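PDB 6O1W: DNA translocase coupling protein from Clostridium perfringens, which probably couples ATP binding to DNA translocation during conjugative plasmid transfer, as an FtsK/SpoIIIE-family ATPase. Local coordinates for residues W100-V114 and I145-G157. Sequence-based numbering, arbitrary orientation.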
ATOM      1  N   TRP A 100       4.962   7.352 -13.199  1.00 35.74           N
ATOM      2  CA  TRP A 100       4.192   8.498 -12.747  1.00 34.81           C
ATOM      3  C   TRP A 100       4.146   9.533 -13.865  1.00 40.05           C
ATOM      4  O   TRP A 100       5.089   9.645 -14.646  1.00 41.01           O
ATOM      5  CB  TRP A 100       4.840   9.143 -11.503  1.00 33.17           C
ATOM      6  CG  TRP A 100       4.252  10.490 -11.181  1.00 33.46           C
ATOM      7  CD1 TRP A 100       4.810  11.712 -11.432  1.00 36.03           C
ATOM      8  CD2 TRP A 100       2.913  10.745 -10.728  1.00 33.01           C
ATOM      9  NE1 TRP A 100       3.930  12.715 -11.088  1.00 34.73           N
ATOM     10  CE2 TRP A 100       2.751  12.148 -10.664  1.00 36.24           C
ATOM     11  CE3 TRP A 100       1.827   9.922 -10.384  1.00 33.70           C
ATOM     12  CZ2 TRP A 100       1.572  12.741 -10.211  1.00 35.00           C
ATOM     13  CZ3 TRP A 100       0.662  10.514  -9.933  1.00 34.79           C
ATOM     14  CH2 TRP A 100       0.529  11.908  -9.891  1.00 35.03           C
ATOM     15  N   ASP A 101       3.062  10.311 -13.921  1.00 36.72           N
ATOM     16  CA  ASP A 101       2.919  11.418 -14.858  1.00 35.86           C
ATOM     17  C   ASP A 101       2.024  12.475 -14.187  1.00 37.97           C
ATOM     18  O   ASP A 101       1.004  12.130 -13.592  1.00 35.81           O
ATOM     19  CB  ASP A 101       2.349  10.939 -16.194  1.00 38.21           C
ATOM     20  CG  ASP A 101       2.381  11.983 -17.290  1.00 50.94           C
ATOM     21  OD1 ASP A 101       1.749  13.058 -17.114  1.00 53.82           O
ATOM     22  OD2 ASP A 101       3.022  11.727 -18.324  1.00 58.31           O
ATOM     23  N   ASP A 102       2.390  13.757 -14.304  1.00 35.85           N
ATOM     24  CA  ASP A 102       1.642  14.854 -13.680  1.00 37.33           C
ATOM     25  C   ASP A 102       0.173  14.970 -14.169  1.00 44.40           C
ATOM     26  O   ASP A 102      -0.629  15.633 -13.507  1.00 43.55           O
ATOM     27  CB  ASP A 102       2.409  16.195 -13.814  1.00 39.37           C
ATOM     28  CG  ASP A 102       3.373  16.510 -12.652  1.00 48.39           C
ATOM     29  OD1 ASP A 102       3.613  15.614 -11.807  1.00 47.76           O
ATOM     30  OD2 ASP A 102       3.872  17.647 -12.588  1.00 55.00           O
ATOM     31  N   LYS A 103      -0.195  14.249 -15.255  1.00 44.62           N
ATOM     32  CA  LYS A 103      -1.562  14.222 -15.796  1.00 45.31           C
ATOM     33  C   LYS A 103      -2.562  13.549 -14.834  1.00 49.14           C
ATOM     34  O   LYS A 103      -3.771  13.817 -14.926  1.00 49.25           O
ATOM     35  CB  LYS A 103      -1.596  13.541 -17.180  1.00 48.60           C
ATOM     36  CG  LYS A 103      -1.478  12.016 -17.156  1.00 64.75           C
ATOM     37  CD  LYS A 103      -1.640  11.402 -18.543  1.00 71.87           C
ATOM     38  CE  LYS A 103      -1.411   9.910 -18.517  1.00 79.75           C
ATOM     39  NZ  LYS A 103      -1.823   9.267 -19.796  1.00 86.20           N
ATOM     40  N   TYR A 104      -2.055  12.676 -13.924  1.00 43.39           N
ATOM     41  CA  TYR A 104      -2.851  11.968 -12.927  1.00 42.63           C
ATOM     42  C   TYR A 104      -3.259  12.841 -11.730  1.00 44.46           C
ATOM     43  O   TYR A 104      -4.190  12.472 -11.018  1.00 43.78           O
ATOM     44  CB  TYR A 104      -2.144  10.688 -12.449  1.00 44.22           C
ATOM     45  CG  TYR A 104      -1.850   9.689 -13.549  1.00 47.16           C
ATOM     46  CD1 TYR A 104      -2.874   8.977 -14.163  1.00 49.65           C
ATOM     47  CD2 TYR A 104      -0.540   9.383 -13.905  1.00 47.74           C
ATOM     48  CE1 TYR A 104      -2.605   8.032 -15.154  1.00 51.72           C
ATOM     49  CE2 TYR A 104      -0.259   8.450 -14.898  1.00 48.48           C
ATOM     50  CZ  TYR A 104      -1.295   7.782 -15.526  1.00 57.19           C
ATOM     51  OH  TYR A 104      -1.018   6.838 -16.479  1.00 61.64           O
ATOM     52  N   ILE A 105      -2.583  13.988 -11.516  1.00 41.10           N
ATOM     53  CA  ILE A 105      -2.878  14.899 -10.409  1.00 41.68           C
ATOM     54  C   ILE A 105      -4.336  15.336 -10.460  1.00 48.53           C
ATOM     55  O   ILE A 105      -4.789  15.859 -11.482  1.00 48.64           O
ATOM     56  CB  ILE A 105      -1.892  16.101 -10.330  1.00 44.38           C
ATOM     57  CG1 ILE A 105      -0.505  15.629  -9.895  1.00 44.13           C
ATOM     58  CG2 ILE A 105      -2.412  17.191  -9.370  1.00 44.15           C
ATOM     59  CD1 ILE A 105       0.560  16.613 -10.026  1.00 50.50           C
ATOM     60  N   GLU A 106      -5.064  15.090  -9.358  1.00 46.76           N
ATOM     61  CA  GLU A 106      -6.481  15.417  -9.204  1.00 46.47           C
ATOM     62  C   GLU A 106      -6.680  16.876  -8.926  1.00 49.53           C
ATOM     63  O   GLU A 106      -5.880  17.508  -8.225  1.00 47.74           O
ATOM     64  CB  GLU A 106      -7.114  14.602  -8.070  1.00 47.96           C
ATOM     65  CG  GLU A 106      -7.100  13.101  -8.310  1.00 60.32           C
ATOM     66  CD  GLU A 106      -7.976  12.585  -9.436  1.00 79.16           C
ATOM     67  OE1 GLU A 106      -9.190  12.885  -9.430  1.00 56.11           O
ATOM     68  OE2 GLU A 106      -7.451  11.865 -10.316  1.00 85.44           O
ATOM     69  N   GLU A 107      -7.796  17.396  -9.437  1.00 47.14           N
ATOM     70  CA  GLU A 107      -8.240  18.781  -9.294  1.00 47.41           C
ATOM     71  C   GLU A 107      -8.772  18.994  -7.886  1.00 50.40           C
ATOM     72  O   GLU A 107      -8.504  20.031  -7.260  1.00 51.30           O
ATOM     73  CB  GLU A 107      -9.295  19.120 -10.380  1.00 49.73           C
ATOM     74  CG  GLU A 107     -10.476  18.148 -10.497  1.00 68.42           C
ATOM     75  CD  GLU A 107     -10.371  16.930 -11.411  1.00 98.59           C
ATOM     76  OE1 GLU A 107      -9.243  16.438 -11.653  1.00 87.77           O
ATOM     77  OE2 GLU A 107     -11.436  16.455 -11.871  1.00 95.86           O
ATOM     78  N   GLN A 108      -9.450  17.964  -7.351  1.00 44.51           N
ATOM     79  CA  GLN A 108     -10.014  17.976  -6.015  1.00 43.67           C
ATOM     80  C   GLN A 108      -8.907  17.887  -4.951  1.00 45.73           C
ATOM     81  O   GLN A 108      -8.167  16.900  -4.893  1.00 45.67           O
ATOM     82  CB  GLN A 108     -11.027  16.840  -5.869  1.00 45.46           C
ATOM     83  CG  GLN A 108     -12.071  17.079  -4.781  1.00 52.22           C
ATOM     84  CD  GLN A 108     -12.965  15.883  -4.617  1.00 68.69           C
ATOM     85  OE1 GLN A 108     -13.467  15.306  -5.586  1.00 71.22           O
ATOM     86  NE2 GLN A 108     -13.179  15.476  -3.382  1.00 51.94           N
ATOM     87  N   GLU A 109      -8.786  18.943  -4.131  1.00 39.14           N
ATOM     88  CA  GLU A 109      -7.806  19.051  -3.050  1.00 38.12           C
ATOM     89  C   GLU A 109      -8.001  17.874  -2.083  1.00 39.82           C
ATOM     90  O   GLU A 109      -9.136  17.561  -1.738  1.00 40.68           O
ATOM     91  CB  GLU A 109      -7.994  20.416  -2.319  1.00 39.22           C
ATOM     92  CG  GLU A 109      -6.862  20.792  -1.377  1.00 44.35           C
ATOM     93  CD  GLU A 109      -6.779  20.056  -0.047  1.00 61.07           C
ATOM     94  OE1 GLU A 109      -7.839  19.717   0.529  1.00 53.78           O
ATOM     95  OE2 GLU A 109      -5.642  19.805   0.411  1.00 54.69           O
ATOM     96  N   GLY A 110      -6.916  17.227  -1.679  1.00 34.72           N
ATOM     97  CA  GLY A 110      -6.985  16.097  -0.752  1.00 34.03           C
ATOM     98  C   GLY A 110      -7.187  14.737  -1.391  1.00 35.26           C
ATOM     99  O   GLY A 110      -7.125  13.717  -0.703  1.00 35.08           O
ATOM    100  N   VAL A 111      -7.420  14.701  -2.702  1.00 30.49           N
ATOM    101  CA  VAL A 111      -7.598  13.461  -3.458  1.00 29.70           C
ATOM    102  C   VAL A 111      -6.259  13.147  -4.108  1.00 33.63           C
ATOM    103  O   VAL A 111      -5.680  14.001  -4.807  1.00 32.42           O
ATOM    104  CB  VAL A 111      -8.758  13.502  -4.518  1.00 33.35           C
ATOM    105  CG1 VAL A 111      -8.867  12.177  -5.274  1.00 33.39           C
ATOM    106  CG2 VAL A 111     -10.098  13.811  -3.863  1.00 33.24           C
ATOM    107  N   VAL A 112      -5.772  11.917  -3.868  1.00 30.42           N
ATOM    108  CA  VAL A 112      -4.528  11.408  -4.440  1.00 30.52           C
ATOM    109  C   VAL A 112      -4.772  10.098  -5.213  1.00 35.59           C
ATOM    110  O   VAL A 112      -5.720   9.377  -4.920  1.00 33.22           O
ATOM    111  CB  VAL A 112      -3.389  11.293  -3.376  1.00 33.96           C
ATOM    112  CG1 VAL A 112      -3.156  12.640  -2.670  1.00 32.78           C
ATOM    113  CG2 VAL A 112      -3.667  10.185  -2.356  1.00 33.52           C
ATOM    114  N   VAL A 113      -3.926   9.814  -6.214  1.00 34.65           N
ATOM    115  CA  VAL A 113      -3.985   8.604  -7.025  1.00 35.12           C
ATOM    116  C   VAL A 113      -2.719   7.769  -6.724  1.00 37.26           C
ATOM    117  O   VAL A 113      -1.615   8.313  -6.756  1.00 35.64           O
ATOM    118  CB  VAL A 113      -4.153   8.906  -8.538  1.00 40.07           C
ATOM    119  CG1 VAL A 113      -4.528   7.642  -9.300  1.00 39.43           C
ATOM    120  CG2 VAL A 113      -5.210   9.986  -8.770  1.00 40.72           C
ATOM    121  N   VAL A 114      -2.869   6.457  -6.444  1.00 32.26           N
ATOM    122  CA  VAL A 114      -1.670   5.668  -6.119  1.00 32.60           C
ATOM    123  C   VAL A 114      -1.257   4.646  -7.215  1.00 35.16           C
ATOM    124  O   VAL A 114      -0.156   4.110  -7.149  1.00 33.60           O
ATOM    125  CB  VAL A 114      -1.752   5.008  -4.725  1.00 36.26           C
ATOM    126  CG1 VAL A 114      -1.764   6.083  -3.639  1.00 36.82           C
ATOM    127  CG2 VAL A 114      -2.972   4.110  -4.603  1.00 35.49           C
ATOM    128  N   ILE A 145       5.785   5.029  -3.356  1.00 30.47           N
ATOM    129  CA  ILE A 145       4.346   5.362  -3.255  1.00 31.01           C
ATOM    130  C   ILE A 145       4.148   6.574  -2.365  1.00 31.49           C
ATOM    131  O   ILE A 145       3.406   7.468  -2.734  1.00 31.33           O
ATOM    132  CB  ILE A 145       3.512   4.157  -2.706  1.00 36.02           C
ATOM    133  CG1 ILE A 145       3.491   2.991  -3.703  1.00 37.02           C
ATOM    134  CG2 ILE A 145       2.066   4.588  -2.346  1.00 40.39           C
ATOM    135  CD1 ILE A 145       2.984   1.682  -3.093  1.00 43.89           C
ATOM    136  N   LEU A 146       4.779   6.581  -1.175  1.00 26.63           N
ATOM    137  CA  LEU A 146       4.675   7.677  -0.216  1.00 28.08           C
ATOM    138  C   LEU A 146       5.173   8.999  -0.795  1.00 30.75           C
ATOM    139  O   LEU A 146       4.547  10.013  -0.558  1.00 29.32           O
ATOM    140  CB  LEU A 146       5.462   7.324   1.066  1.00 29.17           C
ATOM    141  CG  LEU A 146       4.967   6.079   1.828  1.00 34.17           C
ATOM    142  CD1 LEU A 146       5.755   5.892   3.094  1.00 34.07           C
ATOM    143  CD2 LEU A 146       3.470   6.171   2.142  1.00 37.88           C
ATOM    144  N   ARG A 147       6.295   8.980  -1.562  1.00 28.92           N
ATOM    145  CA  ARG A 147       6.872  10.181  -2.196  1.00 28.87           C
ATOM    146  C   ARG A 147       5.985  10.683  -3.347  1.00 29.69           C
ATOM    147  O   ARG A 147       5.930  11.886  -3.582  1.00 27.78           O
ATOM    148  CB  ARG A 147       8.313   9.936  -2.655  1.00 28.86           C
ATOM    149  CG  ARG A 147       9.276   9.746  -1.478  1.00 43.35           C
ATOM    150  CD  ARG A 147      10.694   9.510  -1.958  1.00 64.03           C
ATOM    151  NE  ARG A 147      11.559   9.108  -0.849  1.00 89.07           N
ATOM    152  CZ  ARG A 147      11.925   7.855  -0.594  1.00111.29           C
ATOM    153  NH1 ARG A 147      11.528   6.863  -1.384  1.00 99.76           N
ATOM    154  NH2 ARG A 147      12.705   7.583   0.444  1.00101.85           N
ATOM    155  N   CYS A 148       5.282   9.758  -4.032  1.00 25.95           N
ATOM    156  CA  CYS A 148       4.301  10.050  -5.095  1.00 26.85           C
ATOM    157  C   CYS A 148       3.081  10.770  -4.494  1.00 27.77           C
ATOM    158  O   CYS A 148       2.594  11.729  -5.068  1.00 27.14           O
ATOM    159  CB  CYS A 148       3.875   8.755  -5.780  1.00 28.50           C
ATOM    160  SG  CYS A 148       2.843   9.012  -7.230  1.00 33.51           S
ATOM    161  N   ILE A 149       2.579  10.288  -3.352  1.00 25.59           N
ATOM    162  CA  ILE A 149       1.467  10.905  -2.603  1.00 24.98           C
ATOM    163  C   ILE A 149       1.907  12.310  -2.149  1.00 27.28           C
ATOM    164  O   ILE A 149       1.156  13.260  -2.312  1.00 25.52           O
ATOM    165  CB  ILE A 149       1.066  10.028  -1.387  1.00 28.37           C
ATOM    166  CG1 ILE A 149       0.388   8.709  -1.876  1.00 28.89           C
ATOM    167  CG2 ILE A 149       0.129  10.828  -0.408  1.00 26.62           C
ATOM    168  CD1 ILE A 149       0.317   7.653  -0.843  1.00 36.72           C
ATOM    169  N   LEU A 150       3.135  12.422  -1.590  1.00 24.60           N
ATOM    170  CA  LEU A 150       3.716  13.675  -1.107  1.00 23.88           C
ATOM    171  C   LEU A 150       3.753  14.718  -2.215  1.00 28.07           C
ATOM    172  O   LEU A 150       3.334  15.847  -1.987  1.00 29.56           O
ATOM    173  CB  LEU A 150       5.138  13.412  -0.560  1.00 23.20           C
ATOM    174  CG  LEU A 150       6.001  14.619  -0.167  1.00 28.04           C
ATOM    175  CD1 LEU A 150       5.302  15.478   0.968  1.00 28.40           C
ATOM    176  CD2 LEU A 150       7.403  14.155   0.268  1.00 28.04           C
ATOM    177  N   TRP A 151       4.253  14.336  -3.408  1.00 25.97           N
ATOM    178  CA  TRP A 151       4.352  15.193  -4.592  1.00 26.85           C
ATOM    179  C   TRP A 151       2.981  15.770  -4.991  1.00 30.24           C
ATOM    180  O   TRP A 151       2.846  16.975  -5.191  1.00 31.50           O
ATOM    181  CB  TRP A 151       4.958  14.381  -5.753  1.00 26.49           C
ATOM    182  CG  TRP A 151       4.993  15.163  -7.032  1.00 28.25           C
ATOM    183  CD1 TRP A 151       4.201  14.973  -8.128  1.00 31.05           C
ATOM    184  CD2 TRP A 151       5.744  16.367  -7.279  1.00 28.36           C
ATOM    185  NE1 TRP A 151       4.493  15.915  -9.090  1.00 30.67           N
ATOM    186  CE2 TRP A 151       5.427  16.795  -8.587  1.00 32.37           C
ATOM    187  CE3 TRP A 151       6.700  17.090  -6.538  1.00 29.83           C
ATOM    188  CZ2 TRP A 151       6.028  17.916  -9.176  1.00 31.24           C
ATOM    189  CZ3 TRP A 151       7.283  18.213  -7.114  1.00 32.12           C
ATOM    190  CH2 TRP A 151       6.937  18.622  -8.414  1.00 32.69           C
ATOM    191  N   GLN A 152       1.960  14.911  -5.029  1.00 26.42           N
ATOM    192  CA  GLN A 152       0.582  15.275  -5.351  1.00 26.40           C
ATOM    193  C   GLN A 152       0.047  16.329  -4.390  1.00 29.75           C
ATOM    194  O   GLN A 152      -0.452  17.360  -4.846  1.00 28.17           O
ATOM    195  CB  GLN A 152      -0.326  14.027  -5.382  1.00 27.03           C
ATOM    196  CG  GLN A 152       0.025  13.103  -6.555  1.00 30.20           C
ATOM    197  CD  GLN A 152      -0.780  11.831  -6.601  1.00 35.15           C
ATOM    198  OE1 GLN A 152      -0.274  10.721  -6.461  1.00 32.05           O
ATOM    199  NE2 GLN A 152      -2.045  11.964  -6.804  1.00 27.75           N
ATOM    200  N   LEU A 153       0.238  16.110  -3.076  1.00 26.17           N
ATOM    201  CA  LEU A 153      -0.183  17.053  -2.046  1.00 26.37           C
ATOM    202  C   LEU A 153       0.611  18.352  -2.061  1.00 31.06           C
ATOM    203  O   LEU A 153       0.019  19.406  -1.840  1.00 31.35           O
ATOM    204  CB  LEU A 153      -0.185  16.410  -0.662  1.00 25.90           C
ATOM    205  CG  LEU A 153      -1.168  15.250  -0.547  1.00 30.70           C
ATOM    206  CD1 LEU A 153      -0.984  14.515   0.769  1.00 29.54           C
ATOM    207  CD2 LEU A 153      -2.622  15.726  -0.794  1.00 29.84           C
ATOM    208  N   LEU A 154       1.925  18.291  -2.354  1.00 28.12           N
ATOM    209  CA  LEU A 154       2.764  19.501  -2.476  1.00 27.79           C
ATOM    210  C   LEU A 154       2.263  20.354  -3.661  1.00 32.30           C
ATOM    211  O   LEU A 154       2.275  21.582  -3.583  1.00 31.96           O
ATOM    212  CB  LEU A 154       4.245  19.115  -2.712  1.00 27.35           C
ATOM    213  CG  LEU A 154       5.025  18.592  -1.498  1.00 30.55           C
ATOM    214  CD1 LEU A 154       6.414  18.209  -1.885  1.00 28.89           C
ATOM    215  CD2 LEU A 154       5.073  19.632  -0.363  1.00 30.04           C
ATOM    216  N   LYS A 155       1.795  19.687  -4.739  1.00 29.85           N
ATOM    217  CA  LYS A 155       1.225  20.316  -5.946  1.00 30.55           C
ATOM    218  C   LYS A 155      -0.147  20.897  -5.663  1.00 34.74           C
ATOM    219  O   LYS A 155      -0.586  21.744  -6.415  1.00 35.06           O
ATOM    220  CB  LYS A 155       1.126  19.297  -7.119  1.00 33.33           C
ATOM    221  CG  LYS A 155       2.454  18.980  -7.799  1.00 35.43           C
ATOM    222  CD  LYS A 155       2.873  20.080  -8.769  1.00 51.65           C
ATOM    223  CE  LYS A 155       2.319  19.906 -10.159  1.00 59.61           C
ATOM    224  NZ  LYS A 155       2.302  21.196 -10.891  1.00 69.62           N
ATOM    225  N   GLN A 156      -0.837  20.445  -4.589  1.00 31.99           N
ATOM    226  CA  GLN A 156      -2.148  21.010  -4.203  1.00 31.12           C
ATOM    227  C   GLN A 156      -1.978  22.059  -3.129  1.00 33.79           C
ATOM    228  O   GLN A 156      -2.970  22.566  -2.625  1.00 33.73           O
ATOM    229  CB  GLN A 156      -3.140  19.935  -3.749  1.00 31.96           C
ATOM    230  CG  GLN A 156      -3.435  18.914  -4.843  1.00 34.47           C
ATOM    231  CD  GLN A 156      -4.249  17.745  -4.385  1.00 44.77           C
ATOM    232  OE1 GLN A 156      -4.596  17.608  -3.216  1.00 37.81           O
ATOM    233  NE2 GLN A 156      -4.593  16.880  -5.314  1.00 45.55           N
ATOM    234  N   GLY A 157      -0.731  22.393  -2.795  1.00 30.10           N
ATOM    235  CA  GLY A 157      -0.438  23.445  -1.818  1.00 30.03           C
ATOM    236  C   GLY A 157      -0.265  23.012  -0.374  1.00 33.67           C
ATOM    237  O   GLY A 157      -0.228  23.869   0.512  1.00 33.83           O
TER
HETATM  238  O   HOH W   1       2.312  19.768 -13.555  1.00 66.18           O
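Trp-100 sets the six-membered ring of its indole obliquely against Cys-148, with CE3 3.4 Å from SG, a sulfur-aromatic contact. CH2 of the same indole lies against CG and CD of Gln-152. Trp-100 and Trp-151 both hold CG anti to the backbone N (chi1 168° and 176°), and the two indoles, nearly perpendicular to each other, both direct NE1 at Asp-102 OD1. The bond from Trp-151 NE1 to OD1 is 2.9 Å long, nearly straight and close to the indole plane. That from Trp-100 NE1 to OD1 measures 3.0 Å. Two indole N-H groups thus grip one oxygen, while a water joins Asp-102 OD2 to Lys-155 NZ. Near the C-terminal end of the helix, Gln-156 reaches out with an extended chain and bonds the type II turn Gln-108 to Val-111 at both ends of its amide: Gly-110 N donates to OE1 (2.8 Å), and NE2 donates to Val-111 O (3.1 Å) and weakly to Glu-106 O in the loop before the turn. Along the strand, Val-112 CG1 meets Leu-153 CD2 at 3.7 Å and, farther on, Val-114 CG1 packs on Ile-149 CD1. The helix, which follows the Walker A loop, runs roughly antiparallel to strand 111-116, with strands 132-135 and 229-233 also packing against it and strand 121-125 pairing with 111-116.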